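Local coordinates for protein 2-hydroxyhepta-2,4-diene-1,7-dioate isomerase (Mycobacterium abscessus, PDB 3RR6) that is of undetermined function but belongs to the fumarylacetoacetate hydrolase family, and may act as a metal-dependent isomerase or acetylpyruvate hydrolase, at residues R190-N194 against G195-Q199; G160-T163 against R164-H168; V150-R153 against D154-R157. All blocks are in the same frame, centred on the assembly; numbering follows the deposited sequence.

Contact 1: R190-N194 against G195-Q199; sequences RTEVN and GQVRQ
T191 and Q199 sit opposite each other in a beta hairpin, and their side chains run side by side. The hydroxyl OG1 of T191 donates to OE1 of Q199 at 2.8 Å, from above the carbonyl plane of the amide. T191 carries OG1 beside its backbone N (chi1 -58°), on the side of the oxygen it meets. OE1 of Q199 also accepts from the backbone N of G119, and NE2 of Q199 bonds to OG1 of T233.

Both polar backbone atoms of T191 are bonded too. Its N donates to Q199 O at 2.9 Å. Its O takes two donors, R198 N at 2.8 Å and Q199 N at 3.3 Å. Two residues facing one make a classic beta bulge. V193 and Q196 exchange paired backbone bonds around a type I' turn, with N194 and G195 at its corner. OD1 and ND2 of N194 are bound by T245 and D244.

In one of two modelled positions of R198, V193 CG2 lies over a face of its guanidinium and NH1 donates to P239 O. On the other face of the hairpin, along the same strand, R190 NE donates a nearly straight hydrogen bond, part of a salt bridge, to E192 OE2 at 2.9 Å. V197 CG2 packs against CG of E192. The buried amide of Q199 is thus fixed in rotation by T191, G119 and T233.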
loop_
_atom_site.group_PDB
_atom_site.type_symbol
_atom_site.label_atom_id
_atom_site.label_comp_id
_atom_site.label_asym_id
_atom_site.label_seq_id
_atom_site.Cartn_x
_atom_site.Cartn_y
_atom_site.Cartn_z
ATOM N N ARG A 190 -0.879 3.325 11.791
ATOM C CA ARG A 190 -1.352 4.640 12.214
ATOM C C ARG A 190 -1.166 5.689 11.132
ATOM O O ARG A 190 -0.223 5.616 10.339
ATOM C CB ARG A 190 -0.699 5.054 13.538
ATOM C CG ARG A 190 0.583 5.793 13.435
ATOM C CD ARG A 190 0.956 6.432 14.777
ATOM N NE ARG A 190 2.261 7.052 14.644
ATOM C CZ ARG A 190 3.424 6.411 14.736
ATOM N NH1 ARG A 190 3.478 5.112 15.003
ATOM N NH2 ARG A 190 4.548 7.089 14.581
ATOM N N THR A 191 -2.082 6.650 11.085
ATOM C CA THR A 191 -2.021 7.734 10.107
ATOM C C THR A 191 -1.952 9.051 10.849
ATOM O O THR A 191 -2.728 9.265 11.790
ATOM C CB THR A 191 -3.263 7.745 9.215
ATOM O OG1 THR A 191 -3.377 6.482 8.555
ATOM C CG2 THR A 191 -3.185 8.868 8.173
ATOM N N GLU A 192 -1.018 9.909 10.436
ATOM C CA GLU A 192 -0.863 11.245 11.015
ATOM C C GLU A 192 -1.018 12.315 9.944
ATOM O O GLU A 192 -0.564 12.147 8.818
ATOM C CB GLU A 192 0.503 11.397 11.705
ATOM C CG GLU A 192 0.739 10.462 12.866
ATOM C CD GLU A 192 2.091 10.667 13.548
ATOM O OE1 GLU A 192 2.833 11.604 13.165
ATOM O OE2 GLU A 192 2.401 9.896 14.486
ATOM N N VAL A 193 -1.663 13.418 10.304
ATOM C CA VAL A 193 -1.724 14.602 9.452
ATOM C C VAL A 193 -1.112 15.741 10.260
ATOM O O VAL A 193 -1.598 16.076 11.346
ATOM C CB VAL A 193 -3.159 14.939 9.036
ATOM C CG1 VAL A 193 -3.214 16.264 8.255
ATOM C CG2 VAL A 193 -3.762 13.803 8.219
ATOM N N ASN A 194 -0.024 16.301 9.741
ATOM C CA ASN A 194 0.713 17.369 10.435
ATOM C C ASN A 194 1.064 16.984 11.879
ATOM O O ASN A 194 0.981 17.808 12.791
ATOM C CB ASN A 194 -0.079 18.674 10.381
ATOM C CG ASN A 194 -0.453 19.064 8.979
ATOM O OD1 ASN A 194 0.292 18.792 8.031
ATOM N ND2 ASN A 194 -1.619 19.690 8.828
ATOM N N GLY A 195 1.429 15.714 12.063
ATOM C CA GLY A 195 1.830 15.182 13.357
ATOM C C GLY A 195 0.712 14.817 14.317
ATOM O O GLY A 195 0.991 14.408 15.443
ATOM N N GLN A 196 -0.541 14.978 13.887
ATOM C CA GLN A 196 -1.707 14.677 14.714
ATOM C C GLN A 196 -2.224 13.293 14.295
ATOM O O GLN A 196 -2.417 13.050 13.102
ATOM C CB GLN A 196 -2.783 15.744 14.488
ATOM C CG GLN A 196 -2.342 17.170 14.861
ATOM C CD GLN A 196 -3.282 18.242 14.333
ATOM O OE1 GLN A 196 -4.361 17.944 13.817
ATOM N NE2 GLN A 196 -2.870 19.502 14.449
ATOM N N VAL A 197 -2.434 12.397 15.257
ATOM C CA VAL A 197 -2.857 11.024 14.939
ATOM C C VAL A 197 -4.352 10.981 14.612
ATOM O O VAL A 197 -5.201 11.296 15.470
ATOM C CB VAL A 197 -2.522 10.031 16.074
ATOM C CG1 VAL A 197 -3.022 8.622 15.719
ATOM C CG2 VAL A 197 -1.005 10.012 16.359
ATOM N N ARG A 198 -4.648 10.588 13.374
ATOM C CA ARG A 198 -6.014 10.507 12.850
ATOM C C ARG A 198 -6.547 9.082 12.896
ATOM O O ARG A 198 -7.722 8.868 13.176
ATOM C CB ARG A 198 -6.053 10.980 11.393
ATOM C CG ARG A 198 -5.785 12.454 11.193
ATOM C CD ARG A 198 -7.033 13.289 11.409
ATOM N NE ARG A 198 -6.799 14.668 11.013
ATOM C CZ ARG A 198 -7.020 15.138 9.786
ATOM N NH1 ARG A 198 -7.512 14.346 8.825
ATOM N NH2 ARG A 198 -6.754 16.406 9.532
ATOM N N GLN A 199 -5.690 8.113 12.556
ATOM C CA GLN A 199 -6.065 6.699 12.579
ATOM C C GLN A 199 -5.035 5.937 13.384
ATOM O O GLN A 199 -3.848 6.224 13.286
ATOM C CB GLN A 199 -6.072 6.102 11.162
ATOM C CG GLN A 199 -6.961 6.834 10.160
ATOM C CD GLN A 199 -6.976 6.159 8.801
ATOM O OE1 GLN A 199 -6.128 6.436 7.930
ATOM N NE2 GLN A 199 -7.949 5.276 8.599
HETATM O O HOH W 1 2.240 13.907 9.504
HETATM O O HOH W 2 -4.309 19.758 10.884
#

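Contact 2: G160-T163 against R164-H168; sequences GQWT and RAKGH. With EDO (1,2-ethanediol), chain E.
W162 and K166 run alongside one another at a loop-to-helix start, where the loop after helix 153-159 enters the short, weakly bonded helix 163-167. K166 N donates to W162 O at 3.0 Å, nearly along the C=O axis. This is an i to i+4 bond of helical type, and a weak second bond goes from the same N to T163 O.

The K166 side chain can be followed outward. CB and CG pass the carbonyl oxygen of W162, with CB 3.5 Å from W162 O. CD then rests on W162 CB at 3.9 Å. CE reaches the indole at CE3, 4.0 Å away and oblique to the ring. The chain is extended to CE and turns only at the last torsion (chi4 -72°). NZ ends on OD2 of D149 in a salt bridge and also bonds to OG of S151.

W162 itself packs against F92 and V90. Farther round the turn, a water lies 2.7 Å from Q161 O and accepts from A165 N at 2.9 Å. R164 NH2 pairs with D159, while its NH1 donates to O1 of an ethanediol, probably from the crystallisation liquor, 2.9 Å away and in the guanidinium plane.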
loop_
_atom_site.group_PDB
_atom_site.type_symbol
_atom_site.label_atom_id
_atom_site.label_comp_id
_atom_site.label_asym_id
_atom_site.label_seq_id
_atom_site.Cartn_x
_atom_site.Cartn_y
_atom_site.Cartn_z
ATOM N N GLY A 160 -21.429 7.099 -7.496
ATOM C CA GLY A 160 -21.800 5.799 -6.915
ATOM C C GLY A 160 -20.618 4.850 -6.916
ATOM O O GLY A 160 -20.169 4.371 -5.860
ATOM N N GLN A 161 -20.110 4.572 -8.108
ATOM C CA GLN A 161 -18.868 3.842 -8.270
ATOM C C GLN A 161 -17.716 4.672 -7.712
ATOM O O GLN A 161 -17.731 5.906 -7.787
ATOM C CB GLN A 161 -18.638 3.511 -9.748
ATOM C CG GLN A 161 -19.658 2.533 -10.317
ATOM C CD GLN A 161 -19.743 1.254 -9.505
ATOM O OE1 GLN A 161 -18.791 0.473 -9.454
ATOM N NE2 GLN A 161 -20.885 1.045 -8.848
ATOM N N TRP A 162 -16.725 4.005 -7.138
ATOM C CA TRP A 162 -15.614 4.710 -6.506
ATOM C C TRP A 162 -14.399 4.867 -7.400
ATOM O O TRP A 162 -13.407 5.430 -6.959
ATOM C CB TRP A 162 -15.165 3.990 -5.227
ATOM C CG TRP A 162 -16.236 3.821 -4.212
ATOM C CD1 TRP A 162 -17.340 4.598 -4.043
ATOM C CD2 TRP A 162 -16.302 2.797 -3.219
ATOM N NE1 TRP A 162 -18.093 4.120 -2.993
ATOM C CE2 TRP A 162 -17.479 3.013 -2.476
ATOM C CE3 TRP A 162 -15.484 1.708 -2.895
ATOM C CZ2 TRP A 162 -17.864 2.177 -1.421
ATOM C CZ3 TRP A 162 -15.864 0.879 -1.841
ATOM C CH2 TRP A 162 -17.040 1.126 -1.117
ATOM N N THR A 163 -14.464 4.387 -8.645
ATOM C CA THR A 163 -13.284 4.367 -9.516
ATOM C C THR A 163 -12.700 5.752 -9.748
ATOM O O THR A 163 -11.502 5.942 -9.579
ATOM C CB THR A 163 -13.557 3.717 -10.875
ATOM O OG1 THR A 163 -13.933 2.347 -10.678
ATOM C CG2 THR A 163 -12.302 3.753 -11.756
ATOM N N ARG A 164 -13.525 6.713 -10.140
ATOM C CA ARG A 164 -12.976 8.060 -10.346
ATOM C C ARG A 164 -12.414 8.621 -9.047
ATOM O O ARG A 164 -11.288 9.129 -9.011
ATOM C CB ARG A 164 -14.006 9.036 -10.927
ATOM C CG ARG A 164 -13.543 10.493 -10.885
ATOM C CD ARG A 164 -14.422 11.420 -11.686
ATOM N NE ARG A 164 -15.721 11.647 -11.072
ATOM C CZ ARG A 164 -16.254 12.838 -10.792
ATOM N NH1 ARG A 164 -15.593 13.969 -11.013
ATOM N NH2 ARG A 164 -17.478 12.897 -10.268
ATOM N N ALA A 165 -13.205 8.530 -7.977
ATOM C CA ALA A 165 -12.810 9.056 -6.673
ATOM C C ALA A 165 -11.444 8.591 -6.212
ATOM O O ALA A 165 -10.696 9.343 -5.574
ATOM C CB ALA A 165 -13.850 8.670 -5.630
ATOM N N LYS A 166 -11.131 7.332 -6.508
ATOM C CA LYS A 166 -9.903 6.703 -6.036
ATOM C C LYS A 166 -8.826 6.603 -7.101
ATOM O O LYS A 166 -7.724 6.114 -6.824
ATOM C CB LYS A 166 -10.240 5.319 -5.492
ATOM C CG LYS A 166 -11.069 5.385 -4.209
ATOM C CD LYS A 166 -11.486 4.023 -3.793
ATOM C CE LYS A 166 -12.281 4.045 -2.504
ATOM N NZ LYS A 166 -11.464 4.351 -1.286
ATOM N N GLY A 167 -9.123 7.096 -8.306
ATOM C CA GLY A 167 -8.293 6.826 -9.476
ATOM C C GLY A 167 -7.506 7.984 -10.054
ATOM O O GLY A 167 -6.830 7.828 -11.081
ATOM N N HIS A 168 -7.595 9.150 -9.424
ATOM C CA HIS A 168 -6.830 10.314 -9.852
ATOM C C HIS A 168 -5.328 10.043 -9.751
ATOM O O HIS A 168 -4.871 9.324 -8.862
ATOM C CB HIS A 168 -7.192 11.537 -9.003
ATOM C CG HIS A 168 -8.620 11.960 -9.136
ATOM N ND1 HIS A 168 -9.072 12.745 -10.172
ATOM C CD2 HIS A 168 -9.697 11.713 -8.350
ATOM C CE1 HIS A 168 -10.369 12.953 -10.027
ATOM N NE2 HIS A 168 -10.774 12.337 -8.929
HETATM C C1 EDO E . -12.559 14.628 -13.408
HETATM O O1 EDO E . -12.897 14.549 -12.024
HETATM C C2 EDO E . -13.722 15.224 -14.172
HETATM O O2 EDO E . -13.885 16.607 -13.806
HETATM O O HOH W 3 -16.043 7.992 -8.090
#

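Contact 3: V150-R153 against D154-R157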
loop_
_atom_site.group_PDB
_atom_site.type_symbol
_atom_site.label_atom_id
_atom_site.label_comp_id
_atom_site.label_asym_id
_atom_site.label_seq_id
_atom_site.Cartn_x
_atom_site.Cartn_y
_atom_site.Cartn_z
ATOM N N VAL A 150 -6.077 7.215 -1.213
ATOM C CA VAL A 150 -6.586 8.579 -1.246
ATOM C C VAL A 150 -7.877 8.607 -2.073
ATOM O O VAL A 150 -7.955 7.989 -3.144
ATOM C CB VAL A 150 -5.545 9.570 -1.813
ATOM C CG1 VAL A 150 -6.094 11.012 -1.798
ATOM C CG2 VAL A 150 -4.220 9.511 -1.021
ATOM N N SER A 151 -8.892 9.304 -1.557
ATOM C CA SER A 151 -10.245 9.212 -2.103
ATOM C C SER A 151 -10.953 10.565 -2.124
ATOM O O SER A 151 -11.047 11.227 -1.083
ATOM C CB SER A 151 -11.085 8.255 -1.238
ATOM O OG SER A 151 -10.459 6.982 -1.099
ATOM N N ALA A 152 -11.479 10.951 -3.281
ATOM C CA ALA A 152 -12.332 12.137 -3.399
ATOM C C ALA A 152 -13.773 11.771 -3.053
ATOM O O ALA A 152 -14.518 11.225 -3.877
ATOM C CB ALA A 152 -12.238 12.742 -4.809
ATOM N N ARG A 153 -14.151 12.052 -1.808
ATOM C CA ARG A 153 -15.465 11.650 -1.297
ATOM C C ARG A 153 -16.608 12.271 -2.105
ATOM O O ARG A 153 -17.657 11.650 -2.277
ATOM C CB ARG A 153 -15.614 12.026 0.189
ATOM C CG ARG A 153 -14.515 11.546 1.129
ATOM C CD ARG A 153 -14.268 10.040 1.106
ATOM N NE ARG A 153 -15.419 9.250 1.551
ATOM C CZ ARG A 153 -15.593 8.755 2.779
ATOM N NH1 ARG A 153 -14.699 8.957 3.742
ATOM N NH2 ARG A 153 -16.687 8.045 3.050
ATOM N N ASP A 154 -16.418 13.495 -2.592
ATOM C CA ASP A 154 -17.445 14.142 -3.408
ATOM C C ASP A 154 -17.681 13.388 -4.712
ATOM O O ASP A 154 -18.802 13.324 -5.212
ATOM C CB ASP A 154 -17.154 15.632 -3.663
ATOM C CG ASP A 154 -15.744 15.910 -4.155
ATOM O OD1 ASP A 154 -14.773 15.386 -3.566
ATOM O OD2 ASP A 154 -15.606 16.712 -5.111
ATOM N N HIS A 155 -16.630 12.783 -5.251
ATOM C CA HIS A 155 -16.781 11.998 -6.471
ATOM C C HIS A 155 -17.483 10.674 -6.218
ATOM O O HIS A 155 -18.241 10.219 -7.069
ATOM C CB HIS A 155 -15.427 11.784 -7.147
ATOM C CG HIS A 155 -14.810 13.054 -7.624
ATOM N ND1 HIS A 155 -13.543 13.114 -8.167
ATOM C CD2 HIS A 155 -15.286 14.323 -7.629
ATOM C CE1 HIS A 155 -13.264 14.369 -8.477
ATOM N NE2 HIS A 155 -14.311 15.122 -8.170
ATOM N N GLN A 156 -17.253 10.073 -5.055
ATOM C CA GLN A 156 -17.971 8.854 -4.662
ATOM C C GLN A 156 -19.477 9.140 -4.598
ATOM O O GLN A 156 -20.292 8.351 -5.076
ATOM C CB GLN A 156 -17.476 8.328 -3.308
ATOM C CG GLN A 156 -16.022 7.863 -3.299
ATOM C CD GLN A 156 -15.561 7.259 -1.974
ATOM O OE1 GLN A 156 -14.884 7.915 -1.195
ATOM N NE2 GLN A 156 -15.919 6.001 -1.727
ATOM N N ARG A 157 -19.846 10.275 -4.007
ATOM C CA ARG A 157 -21.257 10.655 -3.906
ATOM C C ARG A 157 -21.885 10.903 -5.277
ATOM O O ARG A 157 -23.023 10.492 -5.520
ATOM C CB ARG A 157 -21.433 11.879 -3.008
ATOM C CG ARG A 157 -21.149 11.613 -1.539
ATOM C CD ARG A 157 -21.678 12.749 -0.674
ATOM N NE ARG A 157 -21.024 14.024 -0.978
ATOM C CZ ARG A 157 -19.899 14.467 -0.414
ATOM N NH1 ARG A 157 -19.260 13.753 0.504
ATOM N NH2 ARG A 157 -19.402 15.645 -0.775
#
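A152 O is shared by two backbone donors of the next turn. Q156 N meets it at 3.2 Å, in the carbonyl plane, and H155 N gives a weaker bond at 3.0 Å. One residue on, R157 N donates to R153 O at 3.1 Å. These bonds start helix 153-159.

Among the apolar contacts, the methyl of A152 lies over one face of the H155 imidazole. CB is 4.0 Å from the ring centroid and 28° off the normal, which fits a CH-pi contact. The ring's nitrogens have partners elsewhere: NE2 bonds to S111 O, and ND1 to NE2 of H168.

The motif is a strand-to-helix junction. A152 ends strand 141-152 and holds the N-cap position of the helix. Its side chain has no polar atom to cap with. The carboxylate of D154 ties the helix to the T113-E114 backbone, with OD2 on T113 N and OD1 on E114 N.

The polar side chains of R153 and Q156 meet at an angle, their guanidinium and amide planes 38° apart. In R153 the bend at chi2 (-56°) brings CD to 3.2 Å from Q156 OE1, and the further bend at chi3 leaves NE 3.1 Å from it. S151 CB touches the same oxygen, while S151 OG bonds to D149 O. R157 lays one guanidinium face against R153 O and the CA of D154. NH1 of R157 forms a salt bridge with E114 OE2.

From the N terminus, contact 3 comes first, then contact 2, then contact 1. They are in series; none nests in or crosses another. Contact 3 closes the turn from strand 141-152 into helix 153-159. Contact 2 closes the turn from the following loop into helix 163-167. These two contacts touch, their centres about 7 Å apart. A165 O and A152 N, 2.9 Å apart, probably bond and tie the second helix back to the strand end. W162 and Q156 also pack there. Contact 1 closes hairpin 188-202 at the edge, within this chain, of the sheet that includes strand 245-250. Its centre is about 20 Å from that of contact 3 and about 24 Å from that of contact 2.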